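Local coordinates for glutathione-specific gamma-glutamylcyclotransferase (Saccharomyces cerevisiae S288c, PDB 5HWI), which cleaves the gamma-glutamyl bond of glutathione, and not of other gamma-glutamyl peptides, releasing 5-oxo-L-proline and the dipeptide Cys-Gly, at residues 9-14 with 158-163; 15-20 with 93-98; 35-40 with 219-224; 68-73 with 171-176. The protein carries 4 engineered substitutions. One frame throughout, in Å; residues are numbered along the deposited sequence. Where two conformers were deposited one is given.

From the N terminus, strand 8-12 carries the first half of contact 1, where residues 9-14 pair with 158-163 and close a loop of 143 residues. The chain runs straight on into contact 2, whose shorter loop, from 15-20 to strand 91-99, nests within that of contact 1; strands 8-12 and 91-99 are also neighbours in the same sheet. Contact 3 joins strand 35-40 to helix 220-231 near the C terminus, so its loop crosses both earlier ones, and R37 reaches back to Y13 of contact 1. Contact 4, between helix 69-78 and the loop before helix 176-185, nests inside contact 3 and crosses contacts 1 and 2; V171 pairs with W40 of contact 3.

Contact 1 of 4, residues 9-14 with 158-163; sequences WVLGYG and TSVYIG
L11 and V160 run side by side from neighbouring parallel strands, L11 CD2 lying 3.7 Å from V160 CG2; aliphatic side chains suit this face, which strand 120-128 also packs against through V124. T158, in the one of its two conformers described, buries almost as much: OG1, anti to the backbone N (chi1 177°), lies 3.7 Å from W9 CB, and the CG2 methyl 3.9 Å from L11 CB. In the backbone, L11 N donates to S159 O at 2.8 Å. Two residues earlier, W9 O takes two bonds, from S159 N and S159 OG, which arrive on opposite faces of its carbonyl plane; R108 NH2 bonds the same hydroxyl.

Past L11 a water bridges the strands, donating to L11 O and accepting from Y161 N. Y13 then reaches across with its whole side chain. With chi1 at 56°, CG sits between the backbone N and the carbonyl carbon, and the ring edge reaches V160 CG2, 3.6 Å from CE2. The hydroxyl donates to Y161 O over 2.6 Å, in the carbonyl plane. A phenylalanine in place of Y13 would probably leave Y161 O without this donor and the ring freer to shift.

Residues 10-14 belong by similarity to the substrate site. Y13 N and G14 N both bind a succinate, probably from the crystallisation liquor; these amides are consistent with a pocket for a substrate carboxylate.

Contact 2 of 4, residues 15-20 with 93-98; sequences SLIYKP and IGVVYY
Y97 OH donates to L16 O over 2.7 Å, in the carbonyl plane and at a C=O...O angle of 151°. This polar link crosses from strand 93-98 to the loop 15-20, and tyrosine suits the place, being long enough to carry a hydroxyl from the strand to the loop carbonyl. R27 joins the same group, its NH2 bonding to I17 O and its NE to the phenol oxygen, so Y97 OH gives its proton to L16 O and takes a bond from R27 NE. Replacing Y97 by a phenylalanine would probably leave L16 O without its donor and R27 NE without the hydroxyl it binds.

S15 and L16 end the YGSL motif of the gamma-glutamylcyclotransferase family, which follows strand 8-12, and the loop runs on from them. Residues 15-17 have helical backbone angles, and K19 N bonds to S15 O at 2.8 Å. S15 belongs by similarity to the substrate site, and S15 OG and L16 N hold the bound succinate.

Apolar contacts lie along the strand. P20 CB presses close on Y97 CE1 at 3.4 Å, proline's compact ring fitting obliquely beside the phenol. I17, its CG1 anti to the carbonyl carbon (chi1 -64°), reaches the strand: CG1 meets V95 CG2 at 4.0 Å in the one V95 conformer described, and CD1 comes within 4.1 Å of G94 CA.

Contact 3 of 4, residues 35-40 with 219-224; sequences FARRFW and HYLTAL
R38 lies flat on the ring of Y220, the two planes only 6° apart, in an off-centre cation-pi stack with R38 CZ 4.2 Å from the ring centroid. R38 CD sits nearer the middle of the same face, making a CH-pi contact. Tyrosine suits the place because it offers both a ring face for the arginine and a hydroxyl, which accepts F39 N over 3.0 Å, a nearly straight bond (164°), and shares a water with W40 NE1. F39 centres an inverse gamma turn; its ring receives L224 CD2 over one face, while CE1 meets L221 CD1 at 3.6 Å.

The arginine is held flat by its other partners. The chain bends at chi2 (-67°), and R38 NH1 donates to R37 O, which lies in the guanidinium plane, though NH1 stands above the plane of that carbonyl. D218 forms a salt bridge with NH1 and also bonds Y220 N, positioning both stacked residues; NE bonds to N74 on helix 69-78.

Strand 35-40 thus docks on the first turn of helix 220-231, with strand 54-61 pairing beside it and helices 176-185 and 193-205 closing round F39.

Contact 4 of 4, residues 68-73 with 171-176; sequences QTAFLK and VGPETM. Engineered in segment 171-176: M176 (natural residue Val).
F71 and P173 bring their CA atoms to 6.4 Å where the first turn of helix 69-78 meets an irregular loop, in which the peptide bond from G172 to P173 is cis. The phenylalanine ring presents an edge to the proline: CE1 lies 3.5 Å from P173 N, which is in the ring plane, and 3.6 Å from P173 CD. CG of F71 is anti to the carbonyl carbon (chi1 -74°), which swings the ring out from the helix to the loop. The small A70 lets P173 come close, its CB touching P173 CG at 3.7 Å. Q68, at the N-cap position, extends its amide above one face of the F71 ring, NE2 offset toward the rim. These are van der Waals contacts, suited to a rigid, apolar proline at the surface.

W40 of strand 35-40 also touches both P173 and F71, while I65 of helix 62-65 packs on F71. The loop then enters helix 176-185, whose engineered selenomethionine M176 touches helix 220-231.

Contact 1 of 4, residues 9-14 with 158-163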
loop_
_atom_site.group_PDB
_atom_site.type_symbol
_atom_site.label_atom_id
_atom_site.label_comp_id
_atom_site.label_asym_id
_atom_site.label_seq_id
_atom_site.Cartn_x
_atom_site.Cartn_y
_atom_site.Cartn_z
ATOM N N TRP A 9 -2.492 5.579 14.798
ATOM C CA TRP A 9 -1.649 5.725 13.618
ATOM C C TRP A 9 -2.168 4.737 12.575
ATOM O O TRP A 9 -2.402 3.551 12.892
ATOM C CB TRP A 9 -0.169 5.423 13.904
ATOM C CG TRP A 9 0.527 6.470 14.767
ATOM C CD1 TRP A 9 0.692 6.454 16.150
ATOM C CD2 TRP A 9 1.167 7.659 14.298
ATOM N NE1 TRP A 9 1.359 7.585 16.546
ATOM C CE2 TRP A 9 1.689 8.332 15.434
ATOM C CE3 TRP A 9 1.341 8.222 13.017
ATOM C CZ2 TRP A 9 2.342 9.578 15.322
ATOM C CZ3 TRP A 9 2.033 9.380 12.880
ATOM C CH2 TRP A 9 2.514 10.093 14.028
ATOM N N VAL A 10 -2.454 5.265 11.395
ATOM C CA VAL A 10 -3.000 4.494 10.265
ATOM C C VAL A 10 -2.004 4.582 9.122
ATOM O O VAL A 10 -1.641 5.683 8.684
ATOM C CB VAL A 10 -4.388 5.040 9.834
ATOM C CG1 VAL A 10 -4.949 4.174 8.664
ATOM C CG2 VAL A 10 -5.398 5.038 11.001
ATOM N N LEU A 11 -1.614 3.425 8.592
ATOM C CA LEU A 11 -0.679 3.348 7.470
ATOM C C LEU A 11 -1.492 3.305 6.178
ATOM O O LEU A 11 -2.436 2.508 6.079
ATOM C CB LEU A 11 0.110 2.035 7.589
ATOM C CG LEU A 11 1.051 1.708 6.440
ATOM C CD1 LEU A 11 2.118 2.788 6.316
ATOM C CD2 LEU A 11 1.646 0.271 6.684
ATOM N N GLY A 12 -1.138 4.137 5.217
ATOM C CA GLY A 12 -1.720 4.055 3.860
ATOM C C GLY A 12 -0.649 3.621 2.883
ATOM O O GLY A 12 0.487 4.120 2.919
ATOM N N TYR A 13 -1.004 2.678 2.007
ATOM C CA TYR A 13 -0.071 2.247 0.979
ATOM C C TYR A 13 -0.720 2.260 -0.397
ATOM O O TYR A 13 -0.025 1.974 -1.368
ATOM C CB TYR A 13 0.464 0.830 1.273
ATOM C CG TYR A 13 -0.632 -0.169 1.413
ATOM C CD1 TYR A 13 -1.147 -0.837 0.269
ATOM C CD2 TYR A 13 -1.208 -0.442 2.663
ATOM C CE1 TYR A 13 -2.193 -1.754 0.390
ATOM C CE2 TYR A 13 -2.272 -1.338 2.782
ATOM C CZ TYR A 13 -2.746 -1.995 1.634
ATOM O OH TYR A 13 -3.774 -2.884 1.764
ATOM N N GLY A 14 -2.017 2.513 -0.487
ATOM C CA GLY A 14 -2.693 2.619 -1.783
ATOM C C GLY A 14 -3.382 3.961 -1.828
ATOM O O GLY A 14 -2.713 4.999 -1.659
ATOM N N THR A 158 1.870 0.614 13.687
ATOM C CA THR A 158 0.759 1.343 13.062
ATOM C C THR A 158 -0.304 0.366 12.562
ATOM O O THR A 158 0.027 -0.738 12.141
ATOM C CB THR A 158 1.259 2.247 11.883
ATOM O OG1 THR A 158 0.156 2.897 11.222
ATOM C CG2 THR A 158 2.133 1.469 10.824
ATOM N N SER A 159 -1.584 0.773 12.604
ATOM C CA SER A 159 -2.669 -0.053 12.082
ATOM C C SER A 159 -2.670 0.076 10.552
ATOM O O SER A 159 -2.133 1.033 9.986
ATOM C CB SER A 159 -4.043 0.327 12.646
ATOM O OG SER A 159 -4.437 1.635 12.173
ATOM N N VAL A 160 -3.232 -0.933 9.891
ATOM C CA VAL A 160 -3.153 -1.004 8.427
ATOM C C VAL A 160 -4.287 -1.905 7.945
ATOM O O VAL A 160 -4.644 -2.864 8.618
ATOM C CB VAL A 160 -1.762 -1.498 7.957
ATOM C CG1 VAL A 160 -1.485 -2.901 8.416
ATOM C CG2 VAL A 160 -1.646 -1.425 6.369
ATOM N N TYR A 161 -4.898 -1.560 6.798
ATOM C CA TYR A 161 -5.916 -2.409 6.173
ATOM C C TYR A 161 -5.289 -3.282 5.088
ATOM O O TYR A 161 -4.652 -2.768 4.170
ATOM C CB TYR A 161 -7.037 -1.573 5.542
ATOM C CG TYR A 161 -7.877 -0.899 6.598
ATOM C CD1 TYR A 161 -7.532 0.361 7.068
ATOM C CD2 TYR A 161 -8.995 -1.523 7.111
ATOM C CE1 TYR A 161 -8.309 0.968 8.073
ATOM C CE2 TYR A 161 -9.772 -0.940 8.077
ATOM C CZ TYR A 161 -9.413 0.312 8.560
ATOM O OH TYR A 161 -10.204 0.888 9.544
ATOM N N ILE A 162 -5.501 -4.591 5.184
ATOM C CA ILE A 162 -4.844 -5.560 4.301
ATOM C C ILE A 162 -5.893 -6.538 3.812
ATOM O O ILE A 162 -6.688 -7.027 4.612
ATOM C CB ILE A 162 -3.736 -6.353 5.032
ATOM C CG1 ILE A 162 -2.566 -5.404 5.368
ATOM C CG2 ILE A 162 -3.260 -7.509 4.180
ATOM C CD1 ILE A 162 -1.514 -6.043 6.217
ATOM N N GLY A 163 -5.920 -6.778 2.493
ATOM C CA GLY A 163 -6.721 -7.877 1.939
ATOM C C GLY A 163 -5.863 -9.116 2.026
ATOM O O GLY A 163 -4.912 -9.272 1.235
HETATM O O HOH W 1 -4.141 0.720 5.109
#

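Contact 2 of 4, residues 15-20 with 93-98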
loop_
_atom_site.group_PDB
_atom_site.type_symbol
_atom_site.label_atom_id
_atom_site.label_comp_id
_atom_site.label_asym_id
_atom_site.label_seq_id
_atom_site.Cartn_x
_atom_site.Cartn_y
_atom_site.Cartn_z
ATOM N N SER A 15 -4.707 3.982 -2.038
ATOM C CA SER A 15 -5.386 5.265 -2.233
ATOM C C SER A 15 -5.356 6.108 -0.964
ATOM O O SER A 15 -5.492 7.336 -1.052
ATOM C CB SER A 15 -6.834 5.086 -2.683
ATOM O OG SER A 15 -7.661 4.524 -1.700
ATOM N N LEU A 16 -5.100 5.501 0.206
ATOM C CA LEU A 16 -4.969 6.378 1.373
ATOM C C LEU A 16 -3.750 7.301 1.308
ATOM O O LEU A 16 -3.722 8.304 2.038
ATOM C CB LEU A 16 -4.858 5.570 2.679
ATOM C CG LEU A 16 -6.146 4.943 3.176
ATOM C CD1 LEU A 16 -5.897 3.884 4.316
ATOM C CD2 LEU A 16 -7.096 6.069 3.666
ATOM N N ILE A 17 -2.755 7.015 0.460
ATOM C CA ILE A 17 -1.678 8.001 0.271
ATOM C C ILE A 17 -2.208 9.320 -0.279
ATOM O O ILE A 17 -1.836 10.406 0.207
ATOM C CB ILE A 17 -0.569 7.411 -0.605
ATOM C CG1 ILE A 17 0.074 6.214 0.144
ATOM C CG2 ILE A 17 0.463 8.478 -0.898
ATOM C CD1 ILE A 17 1.054 5.465 -0.746
ATOM N N TYR A 18 -3.096 9.280 -1.284
ATOM C CA TYR A 18 -3.516 10.530 -1.894
ATOM C C TYR A 18 -4.966 10.932 -1.614
ATOM O O TYR A 18 -5.353 12.048 -1.961
ATOM C CB TYR A 18 -3.263 10.489 -3.413
ATOM C CG TYR A 18 -3.960 9.349 -4.129
ATOM C CD1 TYR A 18 -5.305 9.455 -4.511
ATOM C CD2 TYR A 18 -3.297 8.201 -4.403
ATOM C CE1 TYR A 18 -5.940 8.394 -5.149
ATOM C CE2 TYR A 18 -3.909 7.143 -5.044
ATOM C CZ TYR A 18 -5.208 7.240 -5.394
ATOM O OH TYR A 18 -5.775 6.168 -6.030
ATOM N N LYS A 19 -5.768 10.089 -0.975
ATOM C CA LYS A 19 -7.097 10.441 -0.470
ATOM C C LYS A 19 -7.087 10.088 1.015
ATOM O O LYS A 19 -7.466 8.968 1.392
ATOM C CB LYS A 19 -8.182 9.659 -1.198
ATOM C CG LYS A 19 -8.273 9.968 -2.660
ATOM N N PRO A 20 -6.638 11.000 1.884
ATOM C CA PRO A 20 -6.300 10.646 3.266
ATOM C C PRO A 20 -7.518 10.529 4.163
ATOM O O PRO A 20 -8.613 11.010 3.827
ATOM C CB PRO A 20 -5.431 11.829 3.715
ATOM C CG PRO A 20 -5.969 12.986 2.904
ATOM C CD PRO A 20 -6.218 12.365 1.551
ATOM N N ILE A 93 6.859 1.425 0.073
ATOM C CA ILE A 93 6.734 2.783 0.621
ATOM C C ILE A 93 5.283 3.104 0.860
ATOM O O ILE A 93 4.420 2.892 -0.006
ATOM C CB ILE A 93 7.365 3.830 -0.323
ATOM C CG1 ILE A 93 8.806 3.498 -0.642
ATOM C CG2 ILE A 93 7.248 5.270 0.235
ATOM C CD1 ILE A 93 9.624 3.373 0.544
ATOM N N GLY A 94 5.014 3.790 1.984
ATOM C CA GLY A 94 3.697 4.351 2.216
ATOM C C GLY A 94 3.786 5.607 3.113
ATOM O O GLY A 94 4.841 6.246 3.189
ATOM N N VAL A 95 2.678 5.987 3.738
ATOM C CA VAL A 95 2.683 7.088 4.700
ATOM C C VAL A 95 1.862 6.648 5.897
ATOM O O VAL A 95 0.942 5.836 5.782
ATOM C CB VAL A 95 2.120 8.414 4.156
ATOM C CG1 VAL A 95 3.075 9.025 3.147
ATOM C CG2 VAL A 95 0.721 8.193 3.559
ATOM N N VAL A 96 2.187 7.206 7.057
ATOM C CA VAL A 96 1.394 6.966 8.241
ATOM C C VAL A 96 0.722 8.280 8.638
ATOM O O VAL A 96 1.335 9.364 8.581
ATOM C CB VAL A 96 2.211 6.369 9.423
ATOM C CG1 VAL A 96 2.655 5.022 9.064
ATOM C CG2 VAL A 96 3.382 7.248 9.765
ATOM N N TYR A 97 -0.544 8.184 9.037
ATOM C CA TYR A 97 -1.335 9.316 9.506
ATOM C C TYR A 97 -1.583 9.180 11.008
ATOM O O TYR A 97 -1.850 8.069 11.482
ATOM C CB TYR A 97 -2.706 9.344 8.818
ATOM C CG TYR A 97 -2.621 9.565 7.334
ATOM C CD1 TYR A 97 -2.638 10.833 6.840
ATOM C CD2 TYR A 97 -2.533 8.481 6.435
ATOM C CE1 TYR A 97 -2.586 11.082 5.464
ATOM C CE2 TYR A 97 -2.433 8.709 5.044
ATOM C CZ TYR A 97 -2.471 9.999 4.587
ATOM O OH TYR A 97 -2.373 10.295 3.243
ATOM N N TYR A 98 -1.529 10.296 11.753
ATOM C CA TYR A 98 -1.977 10.274 13.131
ATOM C C TYR A 98 -3.348 10.911 13.198
ATOM O O TYR A 98 -3.531 12.041 12.726
ATOM C CB TYR A 98 -1.010 11.022 14.062
ATOM C CG TYR A 98 -1.412 10.918 15.506
ATOM C CD1 TYR A 98 -1.263 9.694 16.212
ATOM C CD2 TYR A 98 -1.918 12.029 16.200
ATOM C CE1 TYR A 98 -1.595 9.608 17.560
ATOM C CE2 TYR A 98 -2.263 11.945 17.553
ATOM C CZ TYR A 98 -2.107 10.747 18.220
ATOM O OH TYR A 98 -2.483 10.714 19.532
#

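Contact 3 of 4, residues 35-40 with 219-224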
loop_
_atom_site.group_PDB
_atom_site.type_symbol
_atom_site.label_atom_id
_atom_site.label_comp_id
_atom_site.label_asym_id
_atom_site.label_seq_id
_atom_site.Cartn_x
_atom_site.Cartn_y
_atom_site.Cartn_z
ATOM N N PHE A 35 6.794 -6.631 3.459
ATOM C CA PHE A 35 5.544 -6.710 2.702
ATOM C C PHE A 35 5.802 -6.291 1.261
ATOM O O PHE A 35 6.617 -5.401 0.980
ATOM C CB PHE A 35 4.439 -5.784 3.263
ATOM C CG PHE A 35 3.904 -6.246 4.603
ATOM C CD1 PHE A 35 4.566 -5.889 5.801
ATOM C CD2 PHE A 35 2.755 -7.006 4.674
ATOM C CE1 PHE A 35 4.094 -6.324 7.072
ATOM C CE2 PHE A 35 2.249 -7.449 5.960
ATOM C CZ PHE A 35 2.927 -7.095 7.155
ATOM N N ALA A 36 5.083 -6.922 0.354
ATOM C CA ALA A 36 5.064 -6.466 -1.034
ATOM C C ALA A 36 3.672 -5.951 -1.355
ATOM O O ALA A 36 2.675 -6.551 -0.920
ATOM C CB ALA A 36 5.442 -7.647 -1.971
ATOM N N ARG A 37 3.595 -4.836 -2.091
ATOM C CA ARG A 37 2.315 -4.323 -2.558
ATOM C C ARG A 37 2.029 -4.943 -3.928
ATOM O O ARG A 37 2.882 -4.875 -4.826
ATOM C CB ARG A 37 2.336 -2.808 -2.712
ATOM C CG ARG A 37 1.018 -2.307 -3.237
ATOM C CD ARG A 37 1.304 -1.009 -3.962
ATOM N NE ARG A 37 1.569 0.041 -3.008
ATOM C CZ ARG A 37 2.747 0.644 -2.809
ATOM N NH1 ARG A 37 3.787 0.308 -3.493
ATOM N NH2 ARG A 37 2.865 1.616 -1.890
ATOM N N ARG A 38 0.835 -5.522 -4.070
ATOM C CA ARG A 38 0.411 -6.092 -5.354
ATOM C C ARG A 38 -1.012 -5.669 -5.652
ATOM O O ARG A 38 -1.829 -5.535 -4.747
ATOM C CB ARG A 38 0.490 -7.631 -5.323
ATOM C CG ARG A 38 1.935 -8.193 -5.250
ATOM C CD ARG A 38 2.607 -7.828 -6.609
ATOM N NE ARG A 38 3.978 -8.324 -6.687
ATOM C CZ ARG A 38 5.093 -7.723 -6.271
ATOM N NH1 ARG A 38 5.070 -6.519 -5.651
ATOM N NH2 ARG A 38 6.244 -8.363 -6.508
ATOM N N PHE A 39 -1.346 -5.566 -6.937
ATOM C CA PHE A 39 -2.725 -5.233 -7.313
ATOM C C PHE A 39 -3.549 -6.511 -7.452
ATOM O O PHE A 39 -4.048 -6.866 -8.536
ATOM C CB PHE A 39 -2.728 -4.405 -8.610
ATOM C CG PHE A 39 -2.678 -2.933 -8.325
ATOM C CD1 PHE A 39 -1.579 -2.389 -7.662
ATOM C CD2 PHE A 39 -3.751 -2.097 -8.724
ATOM C CE1 PHE A 39 -1.512 -0.994 -7.344
ATOM C CE2 PHE A 39 -3.698 -0.710 -8.469
ATOM C CZ PHE A 39 -2.565 -0.151 -7.768
ATOM N N TRP A 40 -3.631 -7.244 -6.342
ATOM C CA TRP A 40 -4.221 -8.586 -6.333
ATOM C C TRP A 40 -5.516 -8.640 -5.532
ATOM O O TRP A 40 -5.939 -9.726 -5.107
ATOM C CB TRP A 40 -3.209 -9.620 -5.803
ATOM C CG TRP A 40 -2.070 -9.879 -6.766
ATOM C CD1 TRP A 40 -1.964 -9.424 -8.026
ATOM C CD2 TRP A 40 -0.882 -10.665 -6.520
ATOM N NE1 TRP A 40 -0.782 -9.870 -8.611
ATOM C CE2 TRP A 40 -0.113 -10.642 -7.704
ATOM C CE3 TRP A 40 -0.420 -11.395 -5.433
ATOM C CZ2 TRP A 40 1.106 -11.271 -7.812
ATOM C CZ3 TRP A 40 0.807 -12.073 -5.549
ATOM C CH2 TRP A 40 1.547 -12.001 -6.724
ATOM N N HIS A 219 10.196 -3.035 -8.277
ATOM C CA HIS A 219 9.828 -2.373 -9.532
ATOM C C HIS A 219 8.420 -2.737 -10.008
ATOM O O HIS A 219 8.064 -2.430 -11.155
ATOM C CB HIS A 219 10.853 -2.729 -10.604
ATOM C CG HIS A 219 12.196 -2.121 -10.344
ATOM N ND1 HIS A 219 12.341 -0.834 -9.877
ATOM C CD2 HIS A 219 13.448 -2.628 -10.446
ATOM C CE1 HIS A 219 13.625 -0.568 -9.705
ATOM N NE2 HIS A 219 14.318 -1.639 -10.046
ATOM N N TYR A 220 7.662 -3.476 -9.197
ATOM C CA TYR A 220 6.369 -3.994 -9.664
ATOM C C TYR A 220 5.467 -2.860 -10.101
ATOM O O TYR A 220 4.810 -2.936 -11.141
ATOM C CB TYR A 220 5.691 -4.764 -8.530
ATOM C CG TYR A 220 4.249 -5.129 -8.795
ATOM C CD1 TYR A 220 3.928 -6.305 -9.495
ATOM C CD2 TYR A 220 3.211 -4.320 -8.283
ATOM C CE1 TYR A 220 2.611 -6.638 -9.710
ATOM C CE2 TYR A 220 1.875 -4.661 -8.496
ATOM C CZ TYR A 220 1.595 -5.808 -9.211
ATOM O OH TYR A 220 0.276 -6.142 -9.375
ATOM N N LEU A 221 5.375 -1.821 -9.270
ATOM C CA LEU A 221 4.362 -0.816 -9.544
ATOM C C LEU A 221 4.682 -0.071 -10.813
ATOM O O LEU A 221 3.784 0.182 -11.615
ATOM C CB LEU A 221 4.249 0.186 -8.403
ATOM C CG LEU A 221 3.000 1.056 -8.468
ATOM C CD1 LEU A 221 1.753 0.199 -8.177
ATOM C CD2 LEU A 221 3.200 2.117 -7.379
ATOM N N THR A 222 5.948 0.309 -11.004
ATOM C CA THR A 222 6.279 1.055 -12.220
ATOM C C THR A 222 6.184 0.160 -13.455
ATOM O O THR A 222 5.736 0.621 -14.519
ATOM C CB THR A 222 7.661 1.708 -12.113
ATOM O OG1 THR A 222 8.627 0.728 -11.780
ATOM C CG2 THR A 222 7.688 2.718 -10.995
ATOM N N ALA A 223 6.593 -1.116 -13.347
ATOM C CA ALA A 223 6.370 -2.060 -14.437
ATOM C C ALA A 223 4.880 -2.202 -14.744
ATOM O O ALA A 223 4.486 -2.231 -15.919
ATOM C CB ALA A 223 6.970 -3.441 -14.111
ATOM N N LEU A 224 4.041 -2.295 -13.700
ATOM C CA LEU A 224 2.600 -2.435 -13.940
ATOM C C LEU A 224 2.059 -1.229 -14.707
ATOM O O LEU A 224 1.269 -1.385 -15.645
ATOM C CB LEU A 224 1.861 -2.601 -12.598
ATOM C CG LEU A 224 0.331 -2.712 -12.674
ATOM C CD1 LEU A 224 -0.113 -3.933 -13.600
ATOM C CD2 LEU A 224 -0.253 -2.824 -11.232
HETATM O O HOH W 2 -0.099 -8.267 -11.022
#

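Contact 4 of 4, residues 68-73 with 171-176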
loop_
_atom_site.group_PDB
_atom_site.type_symbol
_atom_site.label_atom_id
_atom_site.label_comp_id
_atom_site.label_asym_id
_atom_site.label_seq_id
_atom_site.Cartn_x
_atom_site.Cartn_y
_atom_site.Cartn_z
ATOM N N GLN A 68 3.954 -19.921 -1.051
ATOM C CA GLN A 68 3.529 -20.299 -2.403
ATOM C C GLN A 68 4.600 -19.975 -3.432
ATOM O O GLN A 68 5.081 -18.840 -3.490
ATOM C CB GLN A 68 2.231 -19.600 -2.823
ATOM C CG GLN A 68 0.999 -20.270 -2.280
ATOM C CD GLN A 68 -0.242 -19.476 -2.577
ATOM O OE1 GLN A 68 -0.963 -19.078 -1.662
ATOM N NE2 GLN A 68 -0.506 -19.238 -3.863
ATOM N N THR A 69 4.949 -20.980 -4.242
ATOM C CA THR A 69 5.971 -20.824 -5.272
ATOM C C THR A 69 5.679 -19.625 -6.180
ATOM O O THR A 69 6.577 -18.846 -6.510
ATOM C CB THR A 69 6.067 -22.117 -6.078
ATOM O OG1 THR A 69 4.787 -22.423 -6.638
ATOM C CG2 THR A 69 6.478 -23.278 -5.157
ATOM N N ALA A 70 4.420 -19.447 -6.567
ATOM C CA ALA A 70 4.072 -18.366 -7.478
ATOM C C ALA A 70 4.349 -16.994 -6.864
ATOM O O ALA A 70 4.719 -16.039 -7.581
ATOM C CB ALA A 70 2.604 -18.512 -7.872
ATOM N N PHE A 71 4.128 -16.857 -5.545
ATOM C CA PHE A 71 4.376 -15.579 -4.879
ATOM C C PHE A 71 5.868 -15.284 -4.837
ATOM O O PHE A 71 6.298 -14.144 -5.111
ATOM C CB PHE A 71 3.839 -15.606 -3.446
ATOM C CG PHE A 71 2.353 -15.534 -3.314
ATOM C CD1 PHE A 71 1.517 -15.462 -4.402
ATOM C CD2 PHE A 71 1.776 -15.544 -2.055
ATOM C CE1 PHE A 71 0.130 -15.399 -4.235
ATOM C CE2 PHE A 71 0.391 -15.437 -1.894
ATOM C CZ PHE A 71 -0.422 -15.385 -2.983
ATOM N N LEU A 72 6.665 -16.307 -4.484
ATOM C CA LEU A 72 8.111 -16.140 -4.365
ATOM C C LEU A 72 8.730 -15.798 -5.722
ATOM O O LEU A 72 9.558 -14.881 -5.819
ATOM C CB LEU A 72 8.728 -17.407 -3.752
ATOM C CG LEU A 72 10.179 -17.289 -3.299
ATOM C CD1 LEU A 72 10.307 -16.151 -2.258
ATOM C CD2 LEU A 72 10.717 -18.675 -2.781
ATOM N N LYS A 73 8.303 -16.494 -6.790
ATOM C CA LYS A 73 8.773 -16.182 -8.143
ATOM C C LYS A 73 8.454 -14.735 -8.533
ATOM O O LYS A 73 9.314 -13.994 -9.045
ATOM C CB LYS A 73 8.143 -17.150 -9.139
ATOM C CG LYS A 73 8.587 -16.883 -10.536
ATOM C CD LYS A 73 8.292 -18.070 -11.427
ATOM C CE LYS A 73 7.134 -17.783 -12.375
ATOM N N VAL A 171 -7.404 -12.102 -5.550
ATOM C CA VAL A 171 -7.258 -12.810 -6.826
ATOM C C VAL A 171 -5.838 -13.240 -7.099
ATOM O O VAL A 171 -5.577 -13.753 -8.194
ATOM C CB VAL A 171 -7.768 -11.967 -8.019
ATOM C CG1 VAL A 171 -9.180 -11.593 -7.777
ATOM C CG2 VAL A 171 -6.889 -10.734 -8.233
ATOM N N GLY A 172 -4.902 -13.044 -6.166
ATOM C CA GLY A 172 -3.515 -13.359 -6.450
ATOM C C GLY A 172 -3.295 -14.869 -6.370
ATOM O O GLY A 172 -4.123 -15.603 -5.822
ATOM N N PRO A 173 -2.182 -15.373 -6.928
ATOM C CA PRO A 173 -1.221 -14.642 -7.752
ATOM C C PRO A 173 -1.829 -14.361 -9.115
ATOM O O PRO A 173 -2.695 -15.124 -9.568
ATOM C CB PRO A 173 -0.062 -15.625 -7.872
ATOM C CG PRO A 173 -0.760 -16.953 -7.930
ATOM C CD PRO A 173 -1.878 -16.812 -6.907
ATOM N N GLU A 174 -1.440 -13.255 -9.739
ATOM C CA GLU A 174 -1.939 -12.950 -11.078
ATOM C C GLU A 174 -0.774 -12.409 -11.884
ATOM O O GLU A 174 0.052 -11.675 -11.341
ATOM C CB GLU A 174 -3.096 -11.932 -11.000
ATOM C CG GLU A 174 -3.815 -11.680 -12.285
ATOM C CD GLU A 174 -5.068 -10.789 -12.095
ATOM O OE1 GLU A 174 -4.905 -9.575 -11.793
ATOM O OE2 GLU A 174 -6.208 -11.302 -12.242
ATOM N N THR A 175 -0.652 -12.837 -13.145
ATOM C CA THR A 175 0.435 -12.335 -13.974
ATOM C C THR A 175 0.164 -10.889 -14.356
ATOM O O THR A 175 -0.993 -10.437 -14.407
ATOM C CB THR A 175 0.592 -13.178 -15.238
ATOM O OG1 THR A 175 -0.581 -13.033 -16.058
ATOM C CG2 THR A 175 0.783 -14.607 -14.848
HETATM N N MSE A 176 1.250 -10.165 -14.638
HETATM C CA MSE A 176 1.157 -8.733 -14.887
HETATM C C MSE A 176 0.302 -8.464 -16.116
HETATM O O MSE A 176 -0.458 -7.488 -16.142
HETATM C CB MSE A 176 2.539 -8.115 -15.083
HETATM C CG MSE A 176 2.445 -6.600 -15.410
HETATM SE SE MSE A 176 4.078 -5.746 -14.943
HETATM C CE MSE A 176 3.931 -6.015 -12.991
#